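PDB 3M9V: FAD-dependent oxidoreductase from Actinomadura kijaniata, which probably carries out a flavin-dependent oxidation in D-kijanose biosynthesis, as a dTDP-binding member of the acyl-CoA dehydrogenase family. Local coordinates for residues A[42-46]-A[375-379]; A[69-75]-A[131-135]; A[152-157]-A[183-189]. One frame throughout, in Å; residues are numbered along the deposited sequence.

In the fold
Contact 1 joins helix 35-48 of the N-terminal domain to helix 372-379 of the C-terminal domain. Along the chain the other two are nested inside the loop it closes. Of these two, contact 2 comes first and packs the 69-75 loop on helix 121-136 within the N-terminal domain. Contact 3 follows in the mixed sheet of the middle domain. None of the three touches another: their centres are about 29 to 37 Å apart. Together they sample the helical and sheet parts of an acyl-CoA dehydrogenase fold. Contact 3 includes Asn-184 of the dTDP pocket, while the side chain of Leu-131 in contact 2 is about 10 Å from the bound dTDP.

Contact 1. Residues A[42-46]-A[375-379]; sequences AAEHD and RLLRD
Arg-378 and Asp-46 form an end-on salt bridge, two guanidinium nitrogens each taking one carboxylate oxygen. NH2 of Arg-378 gives a nearly straight bond to OD1 of Asp-46 (3.0 Å), which receives it on its syn lone pair. NH1 of Arg-378 reaches OD2 of Asp-46 at 2.8 Å, also from the syn side but tilted out of the carboxylate plane. The two flat groups are nearly coplanar, 21° apart. The paired bonds therefore restrict rotation of the carboxylate. Asp-46 sends its CG anti to the backbone N (chi1 172°), which carries the carboxylate out to the arginine.

The partners come from helix 35-48 and helix 372-379. The short segments cross at 58° with axes 12.5 Å apart at closest, so the long arginine side chains span most of the gap. This links the N-terminal and C-terminal helical parts of the acyl-CoA dehydrogenase fold. Arg-378 NH2 also bonds Leu-217 O. The backbone O of Arg-378 accepts from Tyr-367 OH of the second subunit.

Water forms a second polar link. It donates to Asp-46 OD1 (2.7 Å) and to Asp-379 OD1 (2.8 Å). Asp-46 and Asp-379 probably both carry negative charge; the shared water and Arg-378 are likely to offset their repulsion.

The remaining touches are van der Waals. The aliphatic part of Arg-375 runs alongside Asp-46 the other way, CD 3.6 Å from Asp-46 CG. A bend at chi3 carries the guanidinium toward Ala-42 and Ala-43. Ala-42 CB lies over one face of it, 3.9 Å from Arg-375 NH1, and Ala-43 N is over that face too.

Contact 2. Residues A[69-75]-A[131-135]; sequences VPAELGG and LRGMV
Val-69 and Val-135 cross obliquely at the middle of this apolar contact. Val-69 CG1 meets Val-135 CG2 at 3.5 Å. The other branch of Val-69, CG2, turns to the helix and sits 3.6 Å from Leu-131 O and 3.9 Å from Leu-131 CD2. It also reaches Met-134 CB. With CG1 anti to the backbone N (chi1 173°), both branches face the helix turn, CG1 mainly against Val-135 and CG2 mainly against Leu-131 and Met-134. An alanine here would lose both branches and would probably open a gap beside Val-135 CG2 and Leu-131 CD2, leaving both less tightly packed.

Leu-73 lies obliquely against Leu-131, CD1 to CD1 at 3.9 Å. Its second methyl, CD2, stands over one face of the Arg-132 guanidinium, 3.8 Å from NH2. The two side chains are at about a right angle there. The charge of Arg-132 is met by Glu-128, one turn earlier on the same helix.

No hydrogen bond crosses the contact. The loop is held by its own backbone instead. Leu-73 N and Gly-75 N both bond to Pro-70 O, round a short 3-10 turn. Val-135 CG1 approaches Gly-74 O at 3.4 Å. At Gly-74 phi is positive (96°), and at Gly-75 a CB would clash with Val-69 O, so the turn suits two glycines.

Within the helical N-terminal domain of the acyl-CoA dehydrogenase family, the loop runs between helix 53-61 and helix 81-94 and leans on helix 121-136. Helix 96-118 lies alongside: Arg-117 touches Pro-70 and pairs with Glu-72, Trp-116 touches Leu-73, and Gln-105 touches Met-134.

Contact 3. Residues A[152-157]-A[183-189]; sequences VTTLRP and INARTDG
Thr-154 pairs with Arg-186, and Leu-155 with Thr-187, as parallel strands, although only 25 residues and no helix lie between the segments. The chain between them passes through strand 163-172, which is antiparallel to strand 154-157. The pairing is also short and twisted, with the two axes 33° apart.

One strong bond holds the centre: Leu-155 N to Arg-186 O, 2.9 Å and 165°. Weak bonds lie on either side of it, Arg-186 N to Thr-153 O (3.3 Å) and Asp-188 N to Leu-155 O. The latter is bent, where the second segment leaves the strand. CA-H...O contacts add to them, such as Thr-154 CA to Arg-186 O at 3.3 Å.

On one face of the sheet the side chains of Arg-186 and Thr-154 pass at a slant. The CG of Arg-186 takes the position between backbone N and carbonyl carbon (chi1 60°), which brings it 4.1 Å from Thr-154 CG2. Val-152 then crosses the arginine at about a right angle, CG2 4.0 Å from Arg-186 CD and over one face of the guanidinium.

The buried Thr-153 turns its methyl, CG2, to Ala-185 CB and Ile-183 CG2, each at 4.0 Å. Its OG1 is taken by Asp-147 and Arg-168 N. Leu-155 packs on Trp-163 and Pro-199.

The pair belongs to the mixed sheet of the middle domain of the acyl-CoA dehydrogenase family. Strand 141-147 pairs with the same two neighbours as 154-157, and Asn-184 backbone bonds to Gly-144. Asn-184 ND2 makes a weak hydrogen bond to the bound dTDP, so strand 180-187 contributes a residue to the nucleotide pocket.

Contact 1. Residues A[42-46]-A[375-379]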
loop_
_atom_site.group_PDB
_atom_site.type_symbol
_atom_site.label_atom_id
_atom_site.label_comp_id
_atom_site.label_asym_id
_atom_site.label_seq_id
_atom_site.Cartn_x
_atom_site.Cartn_y
_atom_site.Cartn_z
ATOM N N ALA A 42 24.775 -21.247 -7.346
ATOM C CA ALA A 42 23.335 -20.993 -7.164
ATOM C C ALA A 42 22.568 -20.952 -8.482
ATOM O O ALA A 42 21.516 -21.594 -8.603
ATOM C CB ALA A 42 23.052 -19.724 -6.344
ATOM N N ALA A 43 23.101 -20.246 -9.477
ATOM C CA ALA A 43 22.364 -20.046 -10.733
ATOM C C ALA A 43 22.152 -21.365 -11.463
ATOM O O ALA A 43 21.099 -21.602 -12.050
ATOM C CB ALA A 43 23.062 -19.028 -11.702
ATOM N N GLU A 44 23.174 -22.220 -11.460
ATOM C CA GLU A 44 23.077 -23.479 -12.198
ATOM C C GLU A 44 22.024 -24.336 -11.499
ATOM O O GLU A 44 21.205 -24.980 -12.160
ATOM C CB GLU A 44 24.427 -24.201 -12.123
ATOM C CG GLU A 44 24.372 -25.691 -12.468
ATOM C CD GLU A 44 25.515 -26.516 -11.861
ATOM O OE1 GLU A 44 25.263 -27.660 -11.409
ATOM O OE2 GLU A 44 26.671 -26.034 -11.822
ATOM N N HIS A 45 22.049 -24.424 -10.171
ATOM C CA HIS A 45 21.075 -25.301 -9.502
ATOM C C HIS A 45 19.626 -24.823 -9.640
ATOM O O HIS A 45 18.689 -25.618 -9.692
ATOM C CB HIS A 45 21.451 -25.500 -8.038
ATOM C CG HIS A 45 22.696 -26.321 -7.877
ATOM N ND1 HIS A 45 22.779 -27.631 -8.308
ATOM C CD2 HIS A 45 23.919 -26.009 -7.387
ATOM C CE1 HIS A 45 23.979 -28.111 -8.035
ATOM N NE2 HIS A 45 24.691 -27.143 -7.483
ATOM N N ASP A 46 19.443 -23.508 -9.659
ATOM C CA ASP A 46 18.127 -22.948 -9.936
ATOM C C ASP A 46 17.649 -23.265 -11.348
ATOM O O ASP A 46 16.495 -23.616 -11.576
ATOM C CB ASP A 46 18.180 -21.433 -9.724
ATOM C CG ASP A 46 16.907 -20.743 -10.170
ATOM O OD1 ASP A 46 15.832 -20.863 -9.554
ATOM O OD2 ASP A 46 16.937 -20.033 -11.180
ATOM N N ARG A 375 15.754 -14.258 -9.944
ATOM C CA ARG A 375 15.644 -15.397 -9.037
ATOM C C ARG A 375 15.140 -15.014 -7.631
ATOM O O ARG A 375 14.374 -15.759 -7.009
ATOM C CB ARG A 375 16.987 -16.141 -8.945
ATOM C CG ARG A 375 16.935 -17.329 -7.978
ATOM C CD ARG A 375 18.197 -18.202 -7.974
ATOM N NE ARG A 375 19.386 -17.547 -7.440
ATOM C CZ ARG A 375 20.356 -17.003 -8.172
ATOM N NH1 ARG A 375 21.388 -16.448 -7.567
ATOM N NH2 ARG A 375 20.316 -16.955 -9.498
ATOM N N LEU A 376 15.597 -13.888 -7.093
ATOM C CA LEU A 376 15.190 -13.424 -5.762
ATOM C C LEU A 376 13.692 -13.118 -5.778
ATOM O O LEU A 376 12.991 -13.437 -4.807
ATOM C CB LEU A 376 15.938 -12.145 -5.422
ATOM C CG LEU A 376 17.458 -12.365 -5.307
ATOM C CD1 LEU A 376 18.118 -11.198 -4.579
ATOM C CD2 LEU A 376 17.767 -13.655 -4.545
ATOM N N LEU A 377 13.196 -12.584 -6.895
ATOM C CA LEU A 377 11.754 -12.367 -6.951
ATOM C C LEU A 377 10.937 -13.669 -6.839
ATOM O O LEU A 377 9.847 -13.710 -6.240
ATOM C CB LEU A 377 11.375 -11.618 -8.231
ATOM C CG LEU A 377 9.865 -11.345 -8.379
ATOM C CD1 LEU A 377 9.426 -10.192 -7.458
ATOM C CD2 LEU A 377 9.492 -10.937 -9.806
ATOM N N ARG A 378 11.422 -14.720 -7.493
ATOM C CA ARG A 378 10.794 -16.024 -7.302
ATOM C C ARG A 378 11.009 -16.615 -5.915
ATOM O O ARG A 378 10.051 -17.162 -5.341
ATOM C CB ARG A 378 11.286 -16.995 -8.379
ATOM C CG ARG A 378 10.931 -16.448 -9.766
ATOM C CD ARG A 378 11.302 -17.441 -10.903
ATOM N NE ARG A 378 12.709 -17.332 -11.268
ATOM C CZ ARG A 378 13.650 -18.200 -10.882
ATOM N NH1 ARG A 378 14.910 -18.067 -11.260
ATOM N NH2 ARG A 378 13.365 -19.266 -10.148
ATOM N N ASP A 379 12.245 -16.599 -5.416
ATOM C CA ASP A 379 12.456 -17.270 -4.128
ATOM C C ASP A 379 11.726 -16.547 -2.996
ATOM O O ASP A 379 11.306 -17.164 -2.009
ATOM C CB ASP A 379 13.931 -17.314 -3.715
ATOM C CG ASP A 379 14.734 -18.205 -4.626
ATOM O OD1 ASP A 379 14.133 -18.987 -5.375
ATOM O OD2 ASP A 379 15.964 -18.084 -4.598
HETATM O O HOH W 1 15.000 -21.000 -7.039
#

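Contact 2. Residues A[69-75]-A[131-135]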
loop_
_atom_site.group_PDB
_atom_site.type_symbol
_atom_site.label_atom_id
_atom_site.label_comp_id
_atom_site.label_asym_id
_atom_site.label_seq_id
_atom_site.Cartn_x
_atom_site.Cartn_y
_atom_site.Cartn_z
ATOM N N VAL A 69 23.408 -28.913 17.891
ATOM C CA VAL A 69 23.485 -30.005 18.858
ATOM C C VAL A 69 24.139 -29.477 20.135
ATOM O O VAL A 69 25.113 -28.734 20.067
ATOM C CB VAL A 69 24.309 -31.181 18.282
ATOM C CG1 VAL A 69 24.531 -32.244 19.359
ATOM C CG2 VAL A 69 23.577 -31.765 17.062
ATOM N N PRO A 70 23.610 -29.834 21.311
ATOM C CA PRO A 70 24.173 -29.422 22.604
ATOM C C PRO A 70 25.689 -29.684 22.681
ATOM O O PRO A 70 26.182 -30.710 22.198
ATOM C CB PRO A 70 23.447 -30.334 23.578
ATOM C CG PRO A 70 22.091 -30.494 22.962
ATOM C CD PRO A 70 22.361 -30.597 21.462
ATOM N N ALA A 71 26.462 -28.755 23.235
ATOM C CA ALA A 71 27.882 -29.043 23.414
ATOM C C ALA A 71 28.131 -30.326 24.228
ATOM O O ALA A 71 29.079 -31.055 23.949
ATOM C CB ALA A 71 28.622 -27.846 24.016
ATOM N N GLU A 72 27.271 -30.632 25.191
ATOM C CA GLU A 72 27.364 -31.897 25.912
ATOM C C GLU A 72 27.544 -33.057 24.942
ATOM O O GLU A 72 28.188 -34.028 25.319
ATOM C CB GLU A 72 26.103 -32.203 26.734
ATOM C CG GLU A 72 25.837 -31.305 27.944
ATOM C CD GLU A 72 25.074 -30.008 27.647
ATOM O OE1 GLU A 72 24.262 -29.621 28.520
ATOM O OE2 GLU A 72 25.269 -29.355 26.588
ATOM N N LEU A 73 26.987 -32.995 23.733
ATOM C CA LEU A 73 27.030 -34.145 22.844
ATOM C C LEU A 73 28.075 -33.972 21.761
ATOM O O LEU A 73 28.136 -34.784 20.840
ATOM C CB LEU A 73 25.663 -34.485 22.253
ATOM C CG LEU A 73 24.637 -34.795 23.343
ATOM C CD1 LEU A 73 23.290 -35.103 22.742
ATOM C CD2 LEU A 73 25.063 -36.035 24.098
ATOM N N GLY A 74 28.879 -32.921 21.883
ATOM C CA GLY A 74 29.913 -32.635 20.909
ATOM C C GLY A 74 29.552 -31.627 19.832
ATOM O O GLY A 74 30.337 -31.430 18.901
ATOM N N GLY A 75 28.368 -31.021 19.929
ATOM C CA GLY A 75 27.964 -29.998 18.968
ATOM C C GLY A 75 28.486 -28.608 19.314
ATOM O O GLY A 75 29.039 -28.402 20.402
ATOM N N LEU A 131 21.201 -36.975 17.460
ATOM C CA LEU A 131 21.998 -35.776 17.718
ATOM C C LEU A 131 23.503 -36.051 17.591
ATOM O O LEU A 131 24.199 -35.278 16.918
ATOM C CB LEU A 131 21.648 -35.153 19.081
ATOM C CG LEU A 131 20.285 -34.469 19.288
ATOM C CD1 LEU A 131 19.974 -34.334 20.787
ATOM C CD2 LEU A 131 20.249 -33.059 18.662
ATOM N N ARG A 132 24.020 -37.135 18.179
ATOM C CA ARG A 132 25.430 -37.432 17.893
ATOM C C ARG A 132 25.616 -37.808 16.437
ATOM O O ARG A 132 26.617 -37.471 15.823
ATOM C CB ARG A 132 26.040 -38.533 18.766
ATOM C CG ARG A 132 25.143 -39.055 19.855
ATOM C CD ARG A 132 25.920 -40.056 20.694
ATOM N NE ARG A 132 27.020 -39.384 21.375
ATOM C CZ ARG A 132 27.042 -39.185 22.687
ATOM N NH1 ARG A 132 28.065 -38.548 23.232
ATOM N NH2 ARG A 132 26.030 -39.622 23.426
ATOM N N GLY A 133 24.646 -38.482 15.834
ATOM C CA GLY A 133 24.718 -38.566 14.379
ATOM C C GLY A 133 24.960 -37.256 13.638
ATOM O O GLY A 133 25.772 -37.186 12.700
ATOM N N MET A 134 24.220 -36.218 14.036
ATOM C CA MET A 134 24.232 -34.960 13.282
ATOM C C MET A 134 25.630 -34.366 13.363
ATOM O O MET A 134 26.157 -33.815 12.395
ATOM C CB MET A 134 23.165 -33.984 13.799
ATOM C CG MET A 134 21.741 -34.526 13.713
ATOM S SD MET A 134 20.455 -33.550 14.532
ATOM C CE MET A 134 20.746 -31.951 13.796
ATOM N N VAL A 135 26.237 -34.464 14.541
ATOM C CA VAL A 135 27.571 -33.872 14.698
ATOM C C VAL A 135 28.585 -34.593 13.812
ATOM O O VAL A 135 29.458 -33.997 13.165
ATOM C CB VAL A 135 28.014 -33.969 16.173
ATOM C CG1 VAL A 135 29.439 -33.428 16.331
ATOM C CG2 VAL A 135 27.033 -33.222 17.096
#

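Contact 3. Residues A[152-157]-A[183-189]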
loop_
_atom_site.group_PDB
_atom_site.type_symbol
_atom_site.label_atom_id
_atom_site.label_comp_id
_atom_site.label_asym_id
_atom_site.label_seq_id
_atom_site.Cartn_x
_atom_site.Cartn_y
_atom_site.Cartn_z
ATOM N N VAL A 152 -3.704 -40.349 3.896
ATOM C CA VAL A 152 -3.550 -39.949 5.289
ATOM C C VAL A 152 -2.526 -40.841 5.998
ATOM O O VAL A 152 -2.745 -42.043 6.172
ATOM C CB VAL A 152 -4.895 -39.938 6.023
ATOM C CG1 VAL A 152 -5.712 -41.148 5.590
ATOM C CG2 VAL A 152 -4.702 -39.886 7.528
ATOM N N THR A 153 -1.400 -40.264 6.414
ATOM C CA THR A 153 -0.255 -41.088 6.775
ATOM C C THR A 153 -0.548 -41.716 8.133
ATOM O O THR A 153 -0.723 -41.007 9.124
ATOM C CB THR A 153 1.033 -40.250 6.826
ATOM O OG1 THR A 153 1.333 -39.794 5.504
ATOM C CG2 THR A 153 2.207 -41.078 7.355
ATOM N N THR A 154 -0.585 -43.046 8.188
ATOM C CA THR A 154 -1.069 -43.744 9.383
ATOM C C THR A 154 -0.085 -44.823 9.829
ATOM O O THR A 154 0.587 -45.449 9.010
ATOM C CB THR A 154 -2.454 -44.388 9.115
ATOM O OG1 THR A 154 -2.345 -45.226 7.965
ATOM C CG2 THR A 154 -3.439 -43.346 8.653
ATOM N N LEU A 155 0.020 -45.011 11.135
ATOM C CA LEU A 155 0.857 -46.057 11.696
ATOM C C LEU A 155 -0.065 -47.174 12.183
ATOM O O LEU A 155 -1.038 -46.927 12.895
ATOM C CB LEU A 155 1.635 -45.549 12.910
ATOM C CG LEU A 155 3.092 -45.092 12.961
ATOM C CD1 LEU A 155 3.456 -44.901 14.429
ATOM C CD2 LEU A 155 4.066 -46.057 12.291
ATOM N N ARG A 156 0.251 -48.404 11.805
ATOM C CA ARG A 156 -0.600 -49.559 12.081
ATOM C C ARG A 156 0.258 -50.552 12.869
ATOM O O ARG A 156 1.427 -50.778 12.546
ATOM C CB ARG A 156 -0.900 -50.195 10.723
ATOM C CG ARG A 156 -2.322 -50.614 10.460
ATOM C CD ARG A 156 -2.268 -51.713 9.417
ATOM N NE ARG A 156 -1.305 -51.398 8.367
ATOM C CZ ARG A 156 -0.850 -52.274 7.474
ATOM N NH1 ARG A 156 0.010 -51.883 6.545
ATOM N NH2 ARG A 156 -1.248 -53.538 7.503
ATOM N N PRO A 157 -0.313 -51.193 13.899
ATOM C CA PRO A 157 0.561 -52.049 14.707
ATOM C C PRO A 157 0.965 -53.254 13.857
ATOM O O PRO A 157 0.188 -53.688 13.012
ATOM C CB PRO A 157 -0.332 -52.443 15.885
ATOM C CG PRO A 157 -1.725 -52.401 15.311
ATOM C CD PRO A 157 -1.732 -51.310 14.275
ATOM N N ILE A 183 8.365 -38.002 10.866
ATOM C CA ILE A 183 7.147 -37.996 10.062
ATOM C C ILE A 183 5.998 -37.743 11.024
ATOM O O ILE A 183 5.932 -38.369 12.084
ATOM C CB ILE A 183 6.906 -39.364 9.380
ATOM C CG1 ILE A 183 8.104 -39.732 8.501
ATOM C CG2 ILE A 183 5.665 -39.374 8.484
ATOM C CD1 ILE A 183 8.378 -38.717 7.408
ATOM N N ASN A 184 5.107 -36.821 10.679
ATOM C CA ASN A 184 3.927 -36.636 11.508
ATOM C C ASN A 184 2.853 -37.626 11.071
ATOM O O ASN A 184 2.410 -37.605 9.922
ATOM C CB ASN A 184 3.394 -35.216 11.356
ATOM C CG ASN A 184 4.289 -34.198 12.040
ATOM O OD1 ASN A 184 5.378 -34.517 12.529
ATOM N ND2 ASN A 184 3.808 -32.963 12.105
ATOM N N ALA A 185 2.413 -38.486 11.980
ATOM C CA ALA A 185 1.491 -39.529 11.546
ATOM C C ALA A 185 0.458 -39.674 12.656
ATOM O O ALA A 185 0.633 -39.101 13.733
ATOM C CB ALA A 185 2.268 -40.830 11.304
ATOM N N ARG A 186 -0.607 -40.430 12.410
ATOM C CA ARG A 186 -1.532 -40.822 13.482
ATOM C C ARG A 186 -1.636 -42.351 13.557
ATOM O O ARG A 186 -1.549 -43.025 12.525
ATOM C CB ARG A 186 -2.933 -40.283 13.173
ATOM C CG ARG A 186 -3.429 -40.841 11.854
ATOM C CD ARG A 186 -4.804 -40.312 11.512
ATOM N NE ARG A 186 -4.834 -38.851 11.567
ATOM C CZ ARG A 186 -5.951 -38.130 11.565
ATOM N NH1 ARG A 186 -5.873 -36.806 11.627
ATOM N NH2 ARG A 186 -7.136 -38.728 11.510
ATOM N N THR A 187 -1.846 -42.905 14.747
ATOM C CA THR A 187 -2.066 -44.346 14.815
ATOM C C THR A 187 -3.406 -44.802 14.259
ATOM O O THR A 187 -4.307 -44.018 13.961
ATOM C CB THR A 187 -2.020 -44.902 16.238
ATOM O OG1 THR A 187 -3.087 -44.293 16.973
ATOM C CG2 THR A 187 -0.672 -44.621 16.892
ATOM N N ASP A 188 -3.482 -46.121 14.130
ATOM C CA ASP A 188 -4.685 -46.855 13.774
ATOM C C ASP A 188 -4.528 -48.370 13.932
ATOM O O ASP A 188 -4.673 -49.156 12.991
ATOM C CB ASP A 188 -5.173 -46.511 12.375
ATOM C CG ASP A 188 -6.640 -46.836 12.242
ATOM O OD1 ASP A 188 -7.240 -47.057 13.319
ATOM O OD2 ASP A 188 -7.150 -46.873 11.102
ATOM N N GLY A 189 -4.221 -48.758 15.165
ATOM C CA GLY A 189 -4.352 -50.140 15.609
ATOM C C GLY A 189 -5.659 -50.423 16.317
ATOM O O GLY A 189 -6.389 -51.294 15.853
#